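Local coordinates for superantigen-like protein SSL8 (Staphylococcus aureus, PDB 3R2T) that is of unknown function but, as a probably secreted member of the staphylococcal superantigen-like toxin family, may act on components of the host immune system, at residues 210-215 against 241-246; 151-156 against 170-175; 206-211 against 218-223. One frame throughout, in Å; residues are numbered along the deposited sequence. Where two conformers were deposited one is given.

Contact 1 of 3, residues 210-215 against 241-246; sequences VINMKD and IKNIEV
Met213 curls against Ile241. Its side chain is bent at both chi2 (-58°) and chi3 (-64°), which carries the thioether back over the branched side chain of its neighbour, with Met213 SD 4.0 Å from Ile241 CG1. An unbranched, flexible methionine suits this place because the two side chains leave the backbone in diverging directions. The other branch of Ile241 fits beside Ile211, CG2 to CG2 at 4.1 Å, and Ile211 CG1 in turn lies near Ile244 CG2. Ile211 and Ile244 form a knobbly apolar surface against Leu182, Leu185 and Ile189 of helix 182-197, while Ile241 and Met213 both pack on Ile236. This is the heart of the beta-grasp domain: two antiparallel inner strands of a mixed sheet with a helix packed across it. The register slips by one at a classic beta bulge, where Lys242 and Asn243 both face Asn212, and Asn212 O receives Lys242 N at 2.7 Å and Asn243 N at 3.2 Å. The opposite face, carrying Val210, Asn212, Asn243 and Glu245, is more polar. Here Asn212 ND2 donates a fairly straight bond to Asn243 OD1 (2.9 Å), in the plane of both amides although those planes stand 76° apart. A water accepts from Asn212 ND2 at 2.8 Å and is only weakly bonded to Glu245 OE2, while Glu245 OE1 takes a hydrogen bond from Asn247 ND2.

Contact 2 of 3, residues 151-156 against 170-175; sequences LRTPNL and DEFFFI
Arg152 and Ile175 pair through their backbones at one end of this contact, and Leu156 and Glu171 at the other. In each pair one bond is firm, Ile175 N to Arg152 O at 3.0 Å and Glu171 N to Leu156 O at 2.7 Å, while the return bond is weak. Between the pairs the ladder lapses at Pro154, a residue with no N-H to give, and a water takes over: it accepts from Phe173 N at 2.8 Å and lies 3.0 Å from Pro154 O.

Among the apolar contacts, Leu156 and Phe173 belong to the buried side, where helix 182-197 covers them. Their CB atoms meet at 3.9 Å, and with its CG anti to the backbone N (chi1 169°) the leucine swings CD2 onto Glu171 CB and obliquely to the Phe173 ring. Pro154 CG meets Ile175 CD1 at 4.0 Å, both side chains touching Ile241. Toward solvent, Thr153 CG2 lies 3.7 Å from Phe172 CE1, and Leu151 CD1 meets the edge of the Phe174 ring.

Of the polar side chains, Asn155 ND2 gives Asp170 OD1 a weak bond of 3.2 Å, amide and carboxylate planes 78° apart. The charged end of Glu171 turns away to Lys196, in a salt bridge, and to Tyr197. With one firm bond per pair and a water bridging the gap, this seam beside the beta-grasp sheet probably relies more on side-chain packing than on a continuous ladder.

Contact 3 of 3, residues 206-211 against 218-223; sequences KGRIVI and KYEIDL
Arg208 presents the edge of its guanidinium group to Glu220, whose OE1 lies in the guanidinium plane 3.0 Å from NH1, although the carboxylate itself is turned 70° from that plane. The same OE1 also receives Lys218 NZ at 3.2 Å, and the two cations come from opposite faces of the carboxylate. This three-residue salt-bridge network lies across a beta hairpin, strands 207-213 and 218-222, that forms one side of the beta-grasp sheet. Long, flexible charged residues suit this outer face: Glu220 OE1 draws the ends of Arg208 and Lys218 together over it, and the two positive groups would probably favour the ionised carboxylate. At the edge of the Tyr219 ring, near its plane, lies Ile211 O, which also accepts the tyrosine's backbone N-H.

On the helix-facing side Ile209 and Ile221 stand as a hydrogen-bonded pair, their backbones joined in both directions. Leu223 closes the row: its CD2 packs 3.7 Å from Ile209 CG1, the two side chains crossing at about a right angle. Gly207, with phi 141°, adopts a backbone that only a residue without CB takes comfortably. Its carbonyl O receives Leu223 N at 3.0 Å, the donor standing 50° above the carbonyl plane.

All three contacts belong to the five-stranded mixed sheet of the beta-grasp domain or to its immediate extension, with strand order 167-171, 156-160, 241-248, 207-213, 218-222. Contact 2 lies at one edge and contact 3 at the other, their centres about 16 Å apart; contact 1 sits between them, about 11 Å from contact 2 and 10 Å from contact 3. Contacts 1 and 3 share Val210 and Ile211 on strand 207-213, whereas contact 2 comes earlier in the chain and meets contact 1 through packing of Ile241 on Ile175 and a probable hydrogen bond from Ile244 N to Asn155 O. Helix 182-197 touches residues of all three, covering one face of the sheet through a largely apolar interface.

Contact 1 of 3, residues 210-215 against 241-246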
loop_
_atom_site.group_PDB
_atom_site.type_symbol
_atom_site.label_atom_id
_atom_site.label_comp_id
_atom_site.label_asym_id
_atom_site.label_seq_id
_atom_site.Cartn_x
_atom_site.Cartn_y
_atom_site.Cartn_z
ATOM N N VAL A 210 21.462 16.083 7.039
ATOM C CA VAL A 210 22.293 15.311 7.953
ATOM C C VAL A 210 21.938 15.690 9.380
ATOM O O VAL A 210 22.041 16.860 9.766
ATOM C CB VAL A 210 23.791 15.590 7.749
ATOM C CG1 VAL A 210 24.638 14.856 8.810
ATOM C CG2 VAL A 210 24.216 15.183 6.376
ATOM N N ILE A 211 21.526 14.699 10.164
ATOM C CA ILE A 211 21.180 14.912 11.563
ATOM C C ILE A 211 22.371 14.412 12.375
ATOM O O ILE A 211 22.700 13.231 12.332
ATOM C CB ILE A 211 19.889 14.157 11.934
ATOM C CG1 ILE A 211 18.717 14.662 11.069
ATOM C CG2 ILE A 211 19.556 14.320 13.429
ATOM C CD1 ILE A 211 17.468 13.777 11.112
ATOM N N ASN A 212 23.039 15.310 13.086
ATOM C CA ASN A 212 24.196 14.942 13.888
ATOM C C ASN A 212 23.800 14.772 15.348
ATOM O O ASN A 212 23.138 15.641 15.896
ATOM C CB ASN A 212 25.296 16.007 13.736
ATOM C CG ASN A 212 25.938 15.986 12.363
ATOM O OD1 ASN A 212 26.456 14.961 11.936
ATOM N ND2 ASN A 212 25.932 17.128 11.675
ATOM N N MET A 213 24.202 13.651 15.951
ATOM C CA MET A 213 23.885 13.318 17.345
ATOM C C MET A 213 25.064 13.642 18.263
ATOM O O MET A 213 26.184 13.757 17.807
ATOM C CB MET A 213 23.567 11.831 17.451
ATOM C CG MET A 213 22.535 11.322 16.418
ATOM S SD MET A 213 20.960 12.187 16.515
ATOM C CE MET A 213 20.473 11.686 18.184
ATOM N N LYS A 214 24.806 13.792 19.555
ATOM C CA LYS A 214 25.863 14.117 20.507
ATOM C C LYS A 214 26.920 13.034 20.594
ATOM O O LYS A 214 28.050 13.345 20.837
ATOM C CB LYS A 214 25.302 14.467 21.893
ATOM C CG LYS A 214 24.497 15.767 21.879
ATOM C CD LYS A 214 23.941 16.126 23.238
ATOM C CE LYS A 214 23.096 17.397 23.165
ATOM N NZ LYS A 214 22.375 17.635 24.469
ATOM N N ASP A 215 26.559 11.776 20.364
ATOM C CA ASP A 215 27.539 10.681 20.372
ATOM C C ASP A 215 28.287 10.539 19.014
ATOM O O ASP A 215 28.988 9.558 18.801
ATOM C CB ASP A 215 26.866 9.350 20.732
ATOM C CG ASP A 215 25.922 8.847 19.642
ATOM O OD1 ASP A 215 25.901 9.405 18.525
ATOM O OD2 ASP A 215 25.199 7.866 19.905
ATOM N N ILE A 241 20.127 15.165 19.801
ATOM C CA ILE A 241 20.461 15.754 18.497
ATOM C C ILE A 241 21.340 16.967 18.746
ATOM O O ILE A 241 20.926 17.880 19.448
ATOM C CB ILE A 241 19.214 16.223 17.736
ATOM C CG1 ILE A 241 18.336 15.027 17.357
ATOM C CG2 ILE A 241 19.606 17.010 16.505
ATOM C CD1 ILE A 241 17.014 15.429 16.700
ATOM N N LYS A 242 22.561 16.962 18.199
ATOM C CA LYS A 242 23.478 18.089 18.348
ATOM C C LYS A 242 23.144 19.223 17.368
ATOM O O LYS A 242 23.145 20.387 17.730
ATOM C CB LYS A 242 24.910 17.653 18.090
ATOM C CG LYS A 242 25.948 18.725 18.500
ATOM C CD LYS A 242 27.379 18.202 18.352
ATOM C CE LYS A 242 28.391 19.092 19.108
ATOM N NZ LYS A 242 29.793 18.552 19.030
ATOM N N ASN A 243 22.918 18.874 16.117
ATOM C CA ASN A 243 22.569 19.868 15.092
ATOM C C ASN A 243 22.043 19.170 13.859
ATOM O O ASN A 243 22.082 17.931 13.761
ATOM C CB ASN A 243 23.764 20.796 14.752
ATOM C CG ASN A 243 24.967 20.038 14.225
ATOM O OD1 ASN A 243 24.901 19.392 13.186
ATOM N ND2 ASN A 243 26.085 20.125 14.944
ATOM N N ILE A 244 21.533 19.952 12.926
ATOM C CA ILE A 244 21.007 19.413 11.684
ATOM C C ILE A 244 21.559 20.301 10.579
ATOM O O ILE A 244 21.511 21.529 10.689
ATOM C CB ILE A 244 19.486 19.455 11.683
ATOM C CG1 ILE A 244 18.936 18.701 12.921
ATOM C CG2 ILE A 244 18.922 18.882 10.368
ATOM C CD1 ILE A 244 17.473 18.898 13.174
ATOM N N GLU A 245 22.095 19.691 9.531
ATOM C CA GLU A 245 22.662 20.433 8.441
ATOM C C GLU A 245 22.088 19.978 7.100
ATOM O O GLU A 245 21.963 18.778 6.823
ATOM C CB GLU A 245 24.191 20.291 8.434
ATOM C CG GLU A 245 24.859 20.974 7.245
ATOM C CD GLU A 245 26.396 20.965 7.321
ATOM O OE1 GLU A 245 27.052 20.929 6.257
ATOM O OE2 GLU A 245 26.943 20.971 8.443
ATOM N N VAL A 246 21.717 20.944 6.285
ATOM C CA VAL A 246 21.207 20.667 4.961
ATOM C C VAL A 246 22.182 21.232 3.937
ATOM O O VAL A 246 22.646 22.369 4.094
ATOM C CB VAL A 246 19.825 21.337 4.765
ATOM C CG1 VAL A 246 19.363 21.222 3.328
ATOM C CG2 VAL A 246 18.808 20.744 5.723
HETATM O O HOH W 1 26.961 17.815 9.214
#

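Contact 2 of 3, residues 151-156 against 170-175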
loop_
_atom_site.group_PDB
_atom_site.type_symbol
_atom_site.label_atom_id
_atom_site.label_comp_id
_atom_site.label_asym_id
_atom_site.label_seq_id
_atom_site.Cartn_x
_atom_site.Cartn_y
_atom_site.Cartn_z
ATOM N N LEU A 151 11.460 20.556 25.418
ATOM C CA LEU A 151 11.639 21.351 24.209
ATOM C C LEU A 151 13.115 21.463 23.807
ATOM O O LEU A 151 13.959 21.844 24.627
ATOM C CB LEU A 151 11.095 22.762 24.455
ATOM C CG LEU A 151 11.323 23.824 23.383
ATOM C CD1 LEU A 151 10.736 23.387 22.044
ATOM C CD2 LEU A 151 10.738 25.163 23.840
ATOM N N ARG A 152 13.406 21.148 22.543
ATOM C CA ARG A 152 14.757 21.245 21.994
ATOM C C ARG A 152 14.770 22.152 20.765
ATOM O O ARG A 152 13.859 22.098 19.926
ATOM C CB ARG A 152 15.268 19.869 21.584
ATOM C CG ARG A 152 15.239 18.837 22.701
ATOM C CD ARG A 152 16.078 19.241 23.895
ATOM N NE ARG A 152 15.795 18.369 25.027
ATOM C CZ ARG A 152 16.300 18.526 26.249
ATOM N NH1 ARG A 152 17.130 19.533 26.502
ATOM N NH2 ARG A 152 15.971 17.665 27.227
ATOM N N THR A 153 15.808 22.977 20.663
ATOM C CA THR A 153 15.972 23.878 19.521
ATOM C C THR A 153 17.378 23.771 18.934
ATOM O O THR A 153 18.176 24.703 18.997
ATOM C CB THR A 153 15.658 25.341 19.874
ATOM O OG1 THR A 153 16.414 25.717 21.021
ATOM C CG2 THR A 153 14.202 25.510 20.160
ATOM N N PRO A 154 17.690 22.619 18.364
ATOM C CA PRO A 154 18.998 22.492 17.749
ATOM C C PRO A 154 19.071 23.364 16.492
ATOM O O PRO A 154 18.043 23.605 15.841
ATOM C CB PRO A 154 19.041 21.017 17.361
ATOM C CG PRO A 154 17.570 20.672 17.100
ATOM C CD PRO A 154 16.839 21.431 18.149
ATOM N N ASN A 155 20.267 23.858 16.157
ATOM C CA ASN A 155 20.415 24.691 14.969
ATOM C C ASN A 155 20.170 23.870 13.722
ATOM O O ASN A 155 20.546 22.699 13.648
ATOM C CB ASN A 155 21.812 25.317 14.862
ATOM C CG ASN A 155 21.933 26.297 13.671
ATOM O OD1 ASN A 155 20.974 26.980 13.318
ATOM N ND2 ASN A 155 23.117 26.370 13.071
ATOM N N LEU A 156 19.503 24.499 12.764
ATOM C CA LEU A 156 19.231 23.918 11.462
ATOM C C LEU A 156 20.101 24.813 10.570
ATOM O O LEU A 156 19.846 26.003 10.452
ATOM C CB LEU A 156 17.764 24.043 11.066
ATOM C CG LEU A 156 17.411 23.708 9.607
ATOM C CD1 LEU A 156 17.848 22.310 9.212
ATOM C CD2 LEU A 156 15.920 23.872 9.367
ATOM N N ASP A 170 21.389 30.098 9.267
ATOM C CA ASP A 170 20.884 29.440 10.478
ATOM C C ASP A 170 19.393 29.587 10.503
ATOM O O ASP A 170 18.893 30.697 10.500
ATOM C CB ASP A 170 21.422 30.081 11.753
ATOM C CG ASP A 170 22.875 29.817 11.960
ATOM O OD1 ASP A 170 23.430 29.002 11.198
ATOM O OD2 ASP A 170 23.465 30.413 12.896
ATOM N N GLU A 171 18.685 28.465 10.515
ATOM C CA GLU A 171 17.230 28.474 10.548
ATOM C C GLU A 171 16.768 28.011 11.905
ATOM O O GLU A 171 17.341 27.076 12.474
ATOM C CB GLU A 171 16.661 27.529 9.476
ATOM C CG GLU A 171 16.809 28.006 8.030
ATOM C CD GLU A 171 15.888 29.191 7.680
ATOM O OE1 GLU A 171 14.906 29.452 8.415
ATOM O OE2 GLU A 171 16.141 29.855 6.655
ATOM N N PHE A 172 15.745 28.664 12.444
ATOM C CA PHE A 172 15.178 28.235 13.726
ATOM C C PHE A 172 14.419 26.933 13.477
ATOM O O PHE A 172 13.714 26.814 12.479
ATOM C CB PHE A 172 14.223 29.285 14.306
ATOM C CG PHE A 172 13.582 28.849 15.589
ATOM C CD1 PHE A 172 14.298 28.892 16.780
ATOM C CD2 PHE A 172 12.272 28.375 15.606
ATOM C CE1 PHE A 172 13.724 28.479 17.973
ATOM C CE2 PHE A 172 11.684 27.955 16.798
ATOM C CZ PHE A 172 12.410 28.008 17.985
ATOM N N PHE A 173 14.583 25.951 14.354
ATOM C CA PHE A 173 13.882 24.683 14.218
ATOM C C PHE A 173 13.627 24.208 15.631
ATOM O O PHE A 173 14.476 24.365 16.501
ATOM C CB PHE A 173 14.739 23.667 13.462
ATOM C CG PHE A 173 13.980 22.459 12.980
ATOM C CD1 PHE A 173 14.119 21.227 13.601
ATOM C CD2 PHE A 173 13.119 22.564 11.890
ATOM C CE1 PHE A 173 13.418 20.120 13.135
ATOM C CE2 PHE A 173 12.409 21.467 11.419
ATOM C CZ PHE A 173 12.547 20.257 12.025
ATOM N N PHE A 174 12.452 23.664 15.884
ATOM C CA PHE A 174 12.149 23.182 17.214
ATOM C C PHE A 174 11.493 21.822 17.107
ATOM O O PHE A 174 10.750 21.533 16.162
ATOM C CB PHE A 174 11.242 24.158 17.976
ATOM C CG PHE A 174 9.800 24.086 17.569
ATOM C CD1 PHE A 174 8.854 23.534 18.430
ATOM C CD2 PHE A 174 9.390 24.535 16.327
ATOM C CE1 PHE A 174 7.516 23.450 18.062
ATOM C CE2 PHE A 174 8.056 24.449 15.950
ATOM C CZ PHE A 174 7.116 23.907 16.824
ATOM N N ILE A 175 11.804 20.994 18.089
ATOM C CA ILE A 175 11.274 19.663 18.182
ATOM C C ILE A 175 10.514 19.614 19.489
ATOM O O ILE A 175 11.059 19.874 20.549
ATOM C CB ILE A 175 12.412 18.631 18.142
ATOM C CG1 ILE A 175 13.226 18.819 16.843
ATOM C CG2 ILE A 175 11.852 17.199 18.280
ATOM C CD1 ILE A 175 14.516 18.059 16.806
HETATM O O HOH W 2 17.015 26.418 15.607
HETATM O O HOH W 3 18.875 27.935 14.269
#

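Contact 3 of 3, residues 206-211 against 218-223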
loop_
_atom_site.group_PDB
_atom_site.type_symbol
_atom_site.label_atom_id
_atom_site.label_comp_id
_atom_site.label_asym_id
_atom_site.label_seq_id
_atom_site.Cartn_x
_atom_site.Cartn_y
_atom_site.Cartn_z
ATOM N N LYS A 206 18.722 18.623 -5.694
ATOM C CA LYS A 206 19.427 17.525 -5.099
ATOM C C LYS A 206 20.019 18.023 -3.793
ATOM O O LYS A 206 19.948 19.207 -3.491
ATOM C CB LYS A 206 20.542 17.072 -6.046
ATOM C CG LYS A 206 20.045 16.646 -7.430
ATOM C CD LYS A 206 21.156 16.182 -8.360
ATOM C CE LYS A 206 20.550 15.680 -9.675
ATOM N NZ LYS A 206 21.567 15.219 -10.677
ATOM N N GLY A 207 20.605 17.118 -3.030
ATOM C CA GLY A 207 21.203 17.476 -1.760
ATOM C C GLY A 207 20.964 16.435 -0.683
ATOM O O GLY A 207 20.624 15.284 -0.965
ATOM N N ARG A 208 21.149 16.846 0.558
ATOM C CA ARG A 208 20.970 15.950 1.688
ATOM C C ARG A 208 20.688 16.679 2.981
ATOM O O ARG A 208 20.994 17.864 3.120
ATOM C CB ARG A 208 22.236 15.122 1.915
ATOM C CG ARG A 208 23.480 15.973 2.176
ATOM C CD ARG A 208 24.665 15.122 2.659
ATOM N NE ARG A 208 25.905 15.894 2.783
ATOM C CZ ARG A 208 27.022 15.456 3.372
ATOM N NH1 ARG A 208 27.071 14.251 3.949
ATOM N NH2 ARG A 208 28.097 16.241 3.408
ATOM N N ILE A 209 20.123 15.929 3.926
ATOM C CA ILE A 209 19.851 16.403 5.259
ATOM C C ILE A 209 20.690 15.498 6.125
ATOM O O ILE A 209 20.635 14.277 5.959
ATOM C CB ILE A 209 18.379 16.201 5.675
ATOM C CG1 ILE A 209 17.421 16.843 4.679
ATOM C CG2 ILE A 209 18.136 16.716 7.131
ATOM C CD1 ILE A 209 15.969 16.453 4.940
ATOM N N VAL A 210 21.462 16.083 7.039
ATOM C CA VAL A 210 22.293 15.311 7.953
ATOM C C VAL A 210 21.938 15.690 9.380
ATOM O O VAL A 210 22.041 16.860 9.766
ATOM C CB VAL A 210 23.791 15.590 7.749
ATOM C CG1 VAL A 210 24.638 14.856 8.810
ATOM C CG2 VAL A 210 24.216 15.183 6.376
ATOM N N ILE A 211 21.526 14.699 10.164
ATOM C CA ILE A 211 21.180 14.912 11.563
ATOM C C ILE A 211 22.371 14.412 12.375
ATOM O O ILE A 211 22.700 13.231 12.332
ATOM C CB ILE A 211 19.889 14.157 11.934
ATOM C CG1 ILE A 211 18.717 14.662 11.069
ATOM C CG2 ILE A 211 19.556 14.320 13.429
ATOM C CD1 ILE A 211 17.468 13.777 11.112
ATOM N N LYS A 218 25.468 9.761 12.814
ATOM C CA LYS A 218 24.603 10.603 12.011
ATOM C C LYS A 218 23.543 9.842 11.251
ATOM O O LYS A 218 23.648 8.633 11.016
ATOM C CB LYS A 218 25.401 11.506 11.068
ATOM C CG LYS A 218 26.295 10.865 10.037
ATOM C CD LYS A 218 25.607 10.329 8.799
ATOM C CE LYS A 218 26.659 9.929 7.785
ATOM N NZ LYS A 218 26.114 9.317 6.541
ATOM N N TYR A 219 22.480 10.557 10.936
ATOM C CA TYR A 219 21.422 10.040 10.098
ATOM C C TYR A 219 21.529 10.899 8.861
ATOM O O TYR A 219 21.646 12.128 8.979
ATOM C CB TYR A 219 20.035 10.206 10.736
ATOM C CG TYR A 219 19.786 9.328 11.955
ATOM C CD1 TYR A 219 19.150 8.099 11.826
ATOM C CD2 TYR A 219 20.186 9.729 13.227
ATOM C CE1 TYR A 219 18.902 7.287 12.937
ATOM C CE2 TYR A 219 19.965 8.913 14.353
ATOM C CZ TYR A 219 19.316 7.704 14.200
ATOM O OH TYR A 219 19.073 6.902 15.293
ATOM N N GLU A 220 21.537 10.292 7.684
ATOM C CA GLU A 220 21.604 11.073 6.445
ATOM C C GLU A 220 20.448 10.703 5.507
ATOM O O GLU A 220 20.124 9.530 5.356
ATOM C CB GLU A 220 22.944 10.884 5.740
ATOM C CG GLU A 220 23.069 11.733 4.474
ATOM C CD GLU A 220 24.456 11.723 3.868
ATOM O OE1 GLU A 220 25.456 11.835 4.611
ATOM O OE2 GLU A 220 24.543 11.649 2.628
ATOM N N ILE A 221 19.850 11.718 4.883
ATOM C CA ILE A 221 18.740 11.537 3.963
ATOM C C ILE A 221 19.018 12.243 2.633
ATOM O O ILE A 221 19.376 13.395 2.612
ATOM C CB ILE A 221 17.428 12.130 4.539
ATOM C CG1 ILE A 221 17.101 11.498 5.908
ATOM C CG2 ILE A 221 16.235 11.892 3.541
ATOM C CD1 ILE A 221 16.062 12.297 6.722
ATOM N N ASP A 222 18.825 11.532 1.534
ATOM C CA ASP A 222 19.041 12.078 0.215
ATOM C C ASP A 222 17.766 12.789 -0.233
ATOM O O ASP A 222 16.675 12.217 -0.203
ATOM C CB ASP A 222 19.384 10.926 -0.708
ATOM C CG ASP A 222 19.755 11.358 -2.115
ATOM O OD1 ASP A 222 19.622 12.541 -2.511
ATOM O OD2 ASP A 222 20.198 10.457 -2.832
ATOM N N LEU A 223 17.898 14.044 -0.634
ATOM C CA LEU A 223 16.751 14.833 -1.086
ATOM C C LEU A 223 16.268 14.504 -2.507
ATOM O O LEU A 223 15.234 15.034 -2.930
ATOM C CB LEU A 223 17.086 16.328 -1.034
ATOM C CG LEU A 223 17.328 16.952 0.337
ATOM C CD1 LEU A 223 17.752 18.402 0.175
ATOM C CD2 LEU A 223 16.067 16.834 1.230
HETATM O O HOH W 4 20.764 14.292 -3.988
#